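Local coordinates for periplasmic binding protein/LacI transcriptional regulator (Clostridium phytofermentans, PDB 3BRS), which probably binds a sugar as the extracytoplasmic receptor of a transport system, at residues Gly135-Val140 / Ala166-Asp171; Glu41-Glu46 / Asn55-Glu60; Ala74-Thr79 / Asn142-Met147. All coordinates share one frame; numbering follows the deposited sequence.

Contact 1. Residues Gly135-Val140 / Ala166-Asp171; sequences GVISFV and AIYYCD
S138 O takes two partners: C170 N donates to it over 2.9 Å from a position 40° out of the carbonyl plane, and S201 OG of helix 199-211 adds a weak bond. Upstream the ladder is regular. Y168 N meets V136 O at 2.7 Å in an almost straight bond (179°), flanked by V136 N to A166 O and S138 N to Y168 O. This bonding, with V136 opposite I167 and S138 opposite Y169, defines the two parallel strands of a beta-alpha-beta unit whose crossover is helix 144-157; strand 164-169 is the edge of its sheet. On the face towards helix 174-187, I137 lies alongside Y168, its CD1 3.6 Å from Y168 CB and oblique to the ring. On the other face V136 and I167 run abreast, with V136 CB 3.8 Å from I167 CG2. There too, Y169 holds CG anti to its carbonyl carbon (chi1 -62°), which lays the ring beside S138, Y169 CD1 3.5 Å from S138 CB, while its hydroxyl bonds to E150 of the crossover helix. Past the strand ends the register slips: D171 N bonds F139 O at 2.9 Å, well above the carbonyl plane. That same oxygen sits at the edge of the Y169 ring, 3.5 Å from Y169 CB. V140 CG2 packs on D171 CA, and the D171 carboxylate turns to a salt bridge with K176.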
# COMPACT_ATOMS: atom_id res chain seq x y z
N GLY A 135 10.38 15.24 7.31
CA GLY A 135 9.53 15.47 6.13
C GLY A 135 8.91 14.17 5.72
O GLY A 135 9.55 13.10 5.79
N VAL A 136 7.66 14.24 5.26
CA VAL A 136 7.00 13.03 4.76
C VAL A 136 6.61 13.05 3.29
O VAL A 136 5.97 14.00 2.77
CB VAL A 136 5.71 12.75 5.53
CG1 VAL A 136 5.07 11.39 5.22
CG2 VAL A 136 5.93 12.90 7.03
N ILE A 137 6.97 11.98 2.60
CA ILE A 137 6.46 11.73 1.26
C ILE A 137 5.46 10.57 1.35
O ILE A 137 5.82 9.33 1.62
CB ILE A 137 7.54 11.38 0.21
CG1 ILE A 137 8.67 12.41 0.14
CG2 ILE A 137 6.84 11.26 -1.23
CD1 ILE A 137 8.12 13.93 -0.01
N SER A 138 4.21 10.97 1.11
CA SER A 138 3.10 10.04 0.95
C SER A 138 2.82 9.80 -0.52
O SER A 138 3.49 10.35 -1.43
CB SER A 138 1.86 10.49 1.69
OG SER A 138 1.01 9.36 1.84
N PHE A 139 1.86 8.92 -0.75
CA PHE A 139 1.48 8.50 -2.05
C PHE A 139 0.05 9.02 -2.40
O PHE A 139 -0.12 10.22 -2.74
CB PHE A 139 1.67 6.99 -2.23
CG PHE A 139 1.07 6.07 -1.17
CD1 PHE A 139 1.64 5.99 0.13
CD2 PHE A 139 0.10 5.14 -1.51
CE1 PHE A 139 1.14 5.09 1.15
CE2 PHE A 139 -0.41 4.20 -0.55
CZ PHE A 139 0.14 4.14 0.81
N VAL A 140 -0.99 8.20 -2.24
CA VAL A 140 -2.33 8.61 -2.80
C VAL A 140 -3.15 8.91 -1.63
O VAL A 140 -3.53 8.00 -0.94
CB VAL A 140 -3.08 7.55 -3.71
CG1 VAL A 140 -4.53 8.12 -4.17
CG2 VAL A 140 -2.28 7.32 -4.92
N ALA A 166 6.19 18.87 6.98
CA ALA A 166 5.33 18.84 5.84
C ALA A 166 5.09 17.43 5.33
O ALA A 166 5.96 16.49 5.46
CB ALA A 166 5.88 19.74 4.74
N ILE A 167 3.91 17.29 4.73
CA ILE A 167 3.55 16.05 4.04
C ILE A 167 3.26 16.28 2.61
O ILE A 167 2.34 17.02 2.27
CB ILE A 167 2.39 15.24 4.66
CG1 ILE A 167 2.60 15.16 6.18
CG2 ILE A 167 2.40 13.81 4.04
CD1 ILE A 167 1.74 14.22 6.96
N TYR A 168 4.04 15.65 1.77
CA TYR A 168 3.91 15.80 0.27
C TYR A 168 3.30 14.51 -0.30
O TYR A 168 3.77 13.40 0.05
CB TYR A 168 5.27 16.09 -0.37
CG TYR A 168 5.22 16.28 -1.88
CD1 TYR A 168 5.35 15.18 -2.73
CD2 TYR A 168 5.02 17.54 -2.46
CE1 TYR A 168 5.27 15.30 -4.12
CE2 TYR A 168 4.94 17.68 -3.91
CZ TYR A 168 5.06 16.55 -4.72
OH TYR A 168 5.01 16.64 -6.17
N TYR A 169 2.32 14.63 -1.20
CA TYR A 169 1.64 13.43 -1.78
C TYR A 169 2.12 13.28 -3.21
O TYR A 169 1.73 14.09 -4.05
CB TYR A 169 0.06 13.59 -1.68
CG TYR A 169 -0.39 13.70 -0.18
CD1 TYR A 169 -0.75 12.55 0.57
CD2 TYR A 169 -0.41 14.95 0.47
CE1 TYR A 169 -1.12 12.68 1.92
CE2 TYR A 169 -0.78 15.07 1.82
CZ TYR A 169 -1.14 13.90 2.53
OH TYR A 169 -1.50 13.97 3.89
N CYS A 170 2.96 12.27 -3.47
CA CYS A 170 3.50 11.92 -4.76
C CYS A 170 2.60 11.14 -5.63
O CYS A 170 2.96 10.91 -6.84
CB CYS A 170 4.83 11.10 -4.59
SG CYS A 170 4.67 9.30 -4.20
N ASP A 171 1.46 10.72 -5.11
CA ASP A 171 0.48 9.83 -5.87
C ASP A 171 1.16 8.63 -6.47
O ASP A 171 0.78 8.19 -7.53
CB ASP A 171 -0.15 10.58 -7.03
CG ASP A 171 -1.05 11.74 -6.56
OD1 ASP A 171 -2.04 11.39 -5.86
OD2 ASP A 171 -0.78 12.94 -6.88

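Contact 2. Residues Glu41-Glu46 / Asn55-Glu60; sequences EFMAPE and NELIEE
This is a mainly apolar contact between the end of an outermost strand and the helix that follows it in the first lobe. Strand 39-42 is at the margin of a parallel sheet, and helix 51-63 carries the chain back to strand 68-71, on the far side of strand 7-11, as a beta-alpha-beta crossover. The meeting is small, burying 215 Å², and rests on L57 and M43 almost equally. L57 reaches two places with its two methyls. L57 CD1 presses on the peptide joining A44 to P45, coming within 3.3 Å of A44 C and 3.8 Å of P45 CD. The other methyl, L57 CD2, is 3.7 Å from M43 CE. M43 points towards the helix, and a bend at its last torsion (chi3 59°) turns the terminal methyl onto the helix surface. There M43 CE rests 3.5 Å from the backbone oxygen L57 O. It also packs against E60, 3.6 Å from E60 CB and 3.5 Å from E60 OE1. Behind it, the M43 side chain touches I9 of strand 7-11 and R64. The chemistry implies cohesion by shape and dispersion: the methyls of L57 and M43 do the work, and M43 CE may also be weakly attracted to L57 O and E60 OE1, being a slightly positive methyl beside sulfur.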
# COMPACT_ATOMS: atom_id res chain seq x y z
N GLU A 41 -8.05 -13.88 -14.04
CA GLU A 41 -7.61 -12.78 -14.89
C GLU A 41 -7.20 -11.55 -13.97
O GLU A 41 -7.68 -11.44 -12.83
CB GLU A 41 -8.69 -12.46 -15.96
CG GLU A 41 -9.05 -13.60 -17.04
CD GLU A 41 -10.31 -13.27 -17.95
OE1 GLU A 41 -11.13 -12.34 -17.61
OE2 GLU A 41 -10.47 -13.94 -19.06
N PHE A 42 -6.28 -10.68 -14.45
CA PHE A 42 -5.97 -9.34 -13.86
C PHE A 42 -6.39 -8.16 -14.75
O PHE A 42 -6.33 -8.25 -15.97
CB PHE A 42 -4.49 -9.26 -13.61
CG PHE A 42 -4.00 -10.30 -12.67
CD1 PHE A 42 -3.96 -10.04 -11.28
CD2 PHE A 42 -3.63 -11.55 -13.11
CE1 PHE A 42 -3.48 -11.02 -10.32
CE2 PHE A 42 -3.18 -12.56 -12.16
CZ PHE A 42 -3.14 -12.26 -10.75
N MET A 43 -6.89 -7.11 -14.15
CA MET A 43 -7.33 -5.92 -14.86
C MET A 43 -6.85 -4.82 -13.91
O MET A 43 -6.99 -5.00 -12.73
CB MET A 43 -8.89 -5.85 -14.97
CG MET A 43 -9.61 -7.11 -15.60
SD MET A 43 -11.41 -6.87 -15.79
CE MET A 43 -11.79 -5.47 -16.83
N ALA A 44 -6.29 -3.69 -14.39
CA ALA A 44 -5.79 -2.67 -13.49
C ALA A 44 -5.63 -1.45 -14.36
O ALA A 44 -5.41 -1.59 -15.59
CB ALA A 44 -4.41 -3.08 -12.83
N PRO A 45 -5.79 -0.25 -13.77
CA PRO A 45 -5.47 0.97 -14.56
C PRO A 45 -3.96 1.07 -14.69
O PRO A 45 -3.17 0.18 -14.19
CB PRO A 45 -5.95 2.09 -13.67
CG PRO A 45 -6.86 1.38 -12.62
CD PRO A 45 -6.28 0.09 -12.42
N GLU A 46 -3.56 2.14 -15.33
CA GLU A 46 -2.15 2.36 -15.53
C GLU A 46 -1.52 3.11 -14.42
O GLU A 46 -0.33 3.04 -14.25
CB GLU A 46 -1.82 2.94 -16.92
CG GLU A 46 -2.17 1.96 -18.04
CD GLU A 46 -1.90 2.55 -19.40
OE1 GLU A 46 -2.32 3.72 -19.62
OE2 GLU A 46 -1.28 1.86 -20.23
N ASN A 55 -12.91 2.05 -11.43
CA ASN A 55 -14.38 1.85 -11.45
C ASN A 55 -14.94 1.32 -12.76
O ASN A 55 -15.84 0.44 -12.80
CB ASN A 55 -15.08 3.14 -11.09
CG ASN A 55 -15.00 3.45 -9.58
OD1 ASN A 55 -14.28 2.81 -8.80
ND2 ASN A 55 -15.76 4.40 -9.19
N GLU A 56 -14.47 1.83 -13.88
CA GLU A 56 -14.84 1.28 -15.20
C GLU A 56 -14.47 -0.18 -15.32
O GLU A 56 -15.26 -0.96 -15.84
CB GLU A 56 -14.05 2.05 -16.24
CG GLU A 56 -14.70 3.39 -16.54
CD GLU A 56 -14.00 4.15 -17.65
OE1 GLU A 56 -12.84 3.80 -18.08
OE2 GLU A 56 -14.64 5.13 -18.07
N LEU A 57 -13.26 -0.55 -14.89
CA LEU A 57 -12.73 -1.96 -14.93
C LEU A 57 -13.54 -2.87 -14.00
O LEU A 57 -13.81 -4.01 -14.33
CB LEU A 57 -11.32 -1.93 -14.42
CG LEU A 57 -10.26 -1.34 -15.42
CD1 LEU A 57 -8.85 -1.33 -14.82
CD2 LEU A 57 -10.20 -2.08 -16.77
N ILE A 58 -13.97 -2.37 -12.83
CA ILE A 58 -14.91 -3.16 -12.04
C ILE A 58 -16.20 -3.37 -12.76
O ILE A 58 -16.70 -4.48 -12.77
CB ILE A 58 -15.23 -2.46 -10.69
CG1 ILE A 58 -13.97 -2.38 -9.81
CG2 ILE A 58 -16.47 -3.07 -10.03
CD1 ILE A 58 -13.99 -1.16 -8.73
N GLU A 59 -16.80 -2.33 -13.33
CA GLU A 59 -18.02 -2.54 -14.06
C GLU A 59 -17.82 -3.66 -15.15
O GLU A 59 -18.66 -4.60 -15.30
CB GLU A 59 -18.51 -1.21 -14.66
CG GLU A 59 -19.03 -0.16 -13.65
CD GLU A 59 -19.29 1.27 -14.32
OE1 GLU A 59 -18.67 2.31 -13.88
OE2 GLU A 59 -20.10 1.32 -15.28
N GLU A 60 -16.72 -3.53 -15.92
CA GLU A 60 -16.30 -4.50 -16.95
C GLU A 60 -16.12 -5.91 -16.32
O GLU A 60 -16.48 -6.93 -16.95
CB GLU A 60 -14.99 -4.05 -17.64
CG GLU A 60 -15.10 -2.85 -18.64
CD GLU A 60 -13.70 -2.20 -19.07
OE1 GLU A 60 -12.64 -2.90 -18.98
OE2 GLU A 60 -13.69 -1.00 -19.49

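Contact 3. Residues Ala74-Thr79 / Asn142-Met147; sequences ADYEKT and NSKTAM
N142 begins the contact with its backbone: N142 O accepts a hydrogen bond from Y76 N at 3.0 Å, nearly straight at 167° and with the donor 19° from the carbonyl plane. Its side chain lies beside that of D75, pointing the same way, and D75 OD2 comes within 3.2 Å of N142 CB. S143 follows, its CA 3.8 Å from A74 O, where the two backbones run close together. It is the N-cap of helix 144-157: with chi1 near 60° its hydroxyl folds over the helix start, so that S143 OG receives A146 N at 3.2 Å while it also bonds V140 O. The two segments come from different lobes. Residues 74-79 form the loop after strand 68-71 of the first sheet, whereas 142-147 joins strand 133-138 of the second sheet to its helix, so the contact joins the two lobes, consistent with the bilobal fold of periplasmic binding proteins, in which ligand is usually held between them. K144 then lays its aliphatic chain obliquely by the CD1-CE1 side of the Y76 ring, with K144 CD 3.3 Å from Y76 CE1, and its ammonium continues to a salt bridge with D148. One helical turn on, M147 takes the CD2-CE2 side. Its CE stands over a face of the ring, 4.1 Å from the centroid of Y76, as a CH-pi contact. M147 SD, 3.7 Å from Y76 CD2, approaches obliquely and makes this a Met-aromatic pair.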
# COMPACT_ATOMS: atom_id res chain seq x y z
N ALA A 74 -8.93 1.70 -5.14
CA ALA A 74 -8.11 2.92 -5.36
C ALA A 74 -8.46 4.07 -4.38
O ALA A 74 -7.62 4.87 -4.02
CB ALA A 74 -8.17 3.39 -6.82
N ASP A 75 -9.72 4.19 -4.04
CA ASP A 75 -10.19 5.32 -3.28
C ASP A 75 -11.07 4.83 -2.13
O ASP A 75 -12.05 4.07 -2.32
CB ASP A 75 -11.04 6.25 -4.21
CG ASP A 75 -11.22 7.59 -3.58
OD1 ASP A 75 -12.11 7.69 -2.77
OD2 ASP A 75 -10.37 8.48 -3.74
N TYR A 76 -10.77 5.30 -0.93
CA TYR A 76 -11.44 4.90 0.26
C TYR A 76 -12.95 5.18 0.20
O TYR A 76 -13.74 4.38 0.71
CB TYR A 76 -10.80 5.76 1.37
CG TYR A 76 -11.38 5.51 2.75
CD1 TYR A 76 -11.28 4.25 3.35
CD2 TYR A 76 -11.93 6.55 3.52
CE1 TYR A 76 -11.79 4.00 4.62
CE2 TYR A 76 -12.42 6.31 4.78
CZ TYR A 76 -12.35 5.02 5.30
OH TYR A 76 -12.84 4.74 6.57
N GLU A 77 -13.35 6.29 -0.40
CA GLU A 77 -14.82 6.62 -0.56
C GLU A 77 -15.49 6.36 -1.94
O GLU A 77 -16.69 6.09 -2.01
CB GLU A 77 -14.98 8.06 -0.14
CG GLU A 77 -14.67 8.23 1.36
CD GLU A 77 -14.47 9.66 1.78
OE1 GLU A 77 -14.61 9.95 2.99
OE2 GLU A 77 -14.16 10.51 0.91
N LYS A 78 -14.71 6.41 -3.04
CA LYS A 78 -15.31 6.50 -4.40
C LYS A 78 -15.30 5.25 -5.20
O LYS A 78 -16.16 5.11 -6.08
CB LYS A 78 -14.66 7.62 -5.21
CG LYS A 78 -14.11 8.75 -4.25
CD LYS A 78 -14.35 10.06 -4.75
CE LYS A 78 -15.73 10.39 -4.35
NZ LYS A 78 -15.72 11.86 -3.94
N THR A 79 -14.38 4.32 -4.85
CA THR A 79 -14.38 2.97 -5.38
C THR A 79 -15.79 2.22 -5.26
O THR A 79 -16.23 1.47 -6.14
CB THR A 79 -13.24 2.17 -4.67
OG1 THR A 79 -12.01 2.74 -5.02
CG2 THR A 79 -13.21 0.75 -5.18
N ASN A 142 -6.01 9.68 -0.73
CA ASN A 142 -7.31 9.12 -0.44
C ASN A 142 -7.40 7.66 -0.42
O ASN A 142 -8.49 7.20 -0.26
CB ASN A 142 -8.28 9.51 -1.50
CG ASN A 142 -9.16 10.51 -1.06
OD1 ASN A 142 -10.30 10.20 -0.67
ND2 ASN A 142 -8.66 11.74 -1.05
N SER A 143 -6.29 6.92 -0.56
CA SER A 143 -6.40 5.49 -0.47
C SER A 143 -6.34 5.19 0.95
O SER A 143 -5.65 5.86 1.60
CB SER A 143 -5.19 4.78 -1.08
OG SER A 143 -4.11 5.20 -0.38
N LYS A 144 -6.96 4.12 1.41
CA LYS A 144 -7.00 3.78 2.78
C LYS A 144 -5.62 3.37 3.35
O LYS A 144 -5.30 3.74 4.54
CB LYS A 144 -8.03 2.69 2.98
CG LYS A 144 -8.24 2.38 4.41
CD LYS A 144 -9.47 1.62 4.54
CE LYS A 144 -9.84 1.59 5.99
NZ LYS A 144 -8.95 0.60 6.61
N THR A 145 -4.78 2.72 2.53
CA THR A 145 -3.39 2.36 3.01
C THR A 145 -2.54 3.66 3.28
O THR A 145 -1.84 3.75 4.29
CB THR A 145 -2.64 1.47 2.05
OG1 THR A 145 -2.64 2.10 0.73
CG2 THR A 145 -3.28 0.18 1.99
N ALA A 146 -2.69 4.71 2.45
CA ALA A 146 -1.96 6.00 2.77
C ALA A 146 -2.43 6.61 4.07
O ALA A 146 -1.62 7.09 4.85
CB ALA A 146 -2.15 7.09 1.67
N MET A 147 -3.77 6.70 4.23
CA MET A 147 -4.39 7.24 5.43
C MET A 147 -3.97 6.52 6.64
O MET A 147 -3.76 7.16 7.64
CB MET A 147 -5.94 7.21 5.34
CG MET A 147 -6.57 7.67 3.94
SD MET A 147 -8.41 7.61 3.62
CE MET A 147 -8.96 7.87 5.28

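Overall arrangement
Contact 2 lies in the first lobe, contact 1 in the second, and contact 3 spans the two. The centres of contacts 1 and 2 are about 26 Å apart and their nearest atoms about 9 Å, whereas contact 3 touches both, with its centre about 14 Å from that of contact 1 and 16 Å from that of contact 2. On one side F139 CZ packs 3.3 Å from A146 N, at the first turn of the helix that S143 caps. On the other N55 ND2 bonds K78 O at 3.2 Å, tying helix 51-63 to the loop 74-79. In relatives of this fold sugar binds between the lobes, so contact 3 probably lies near that cleft.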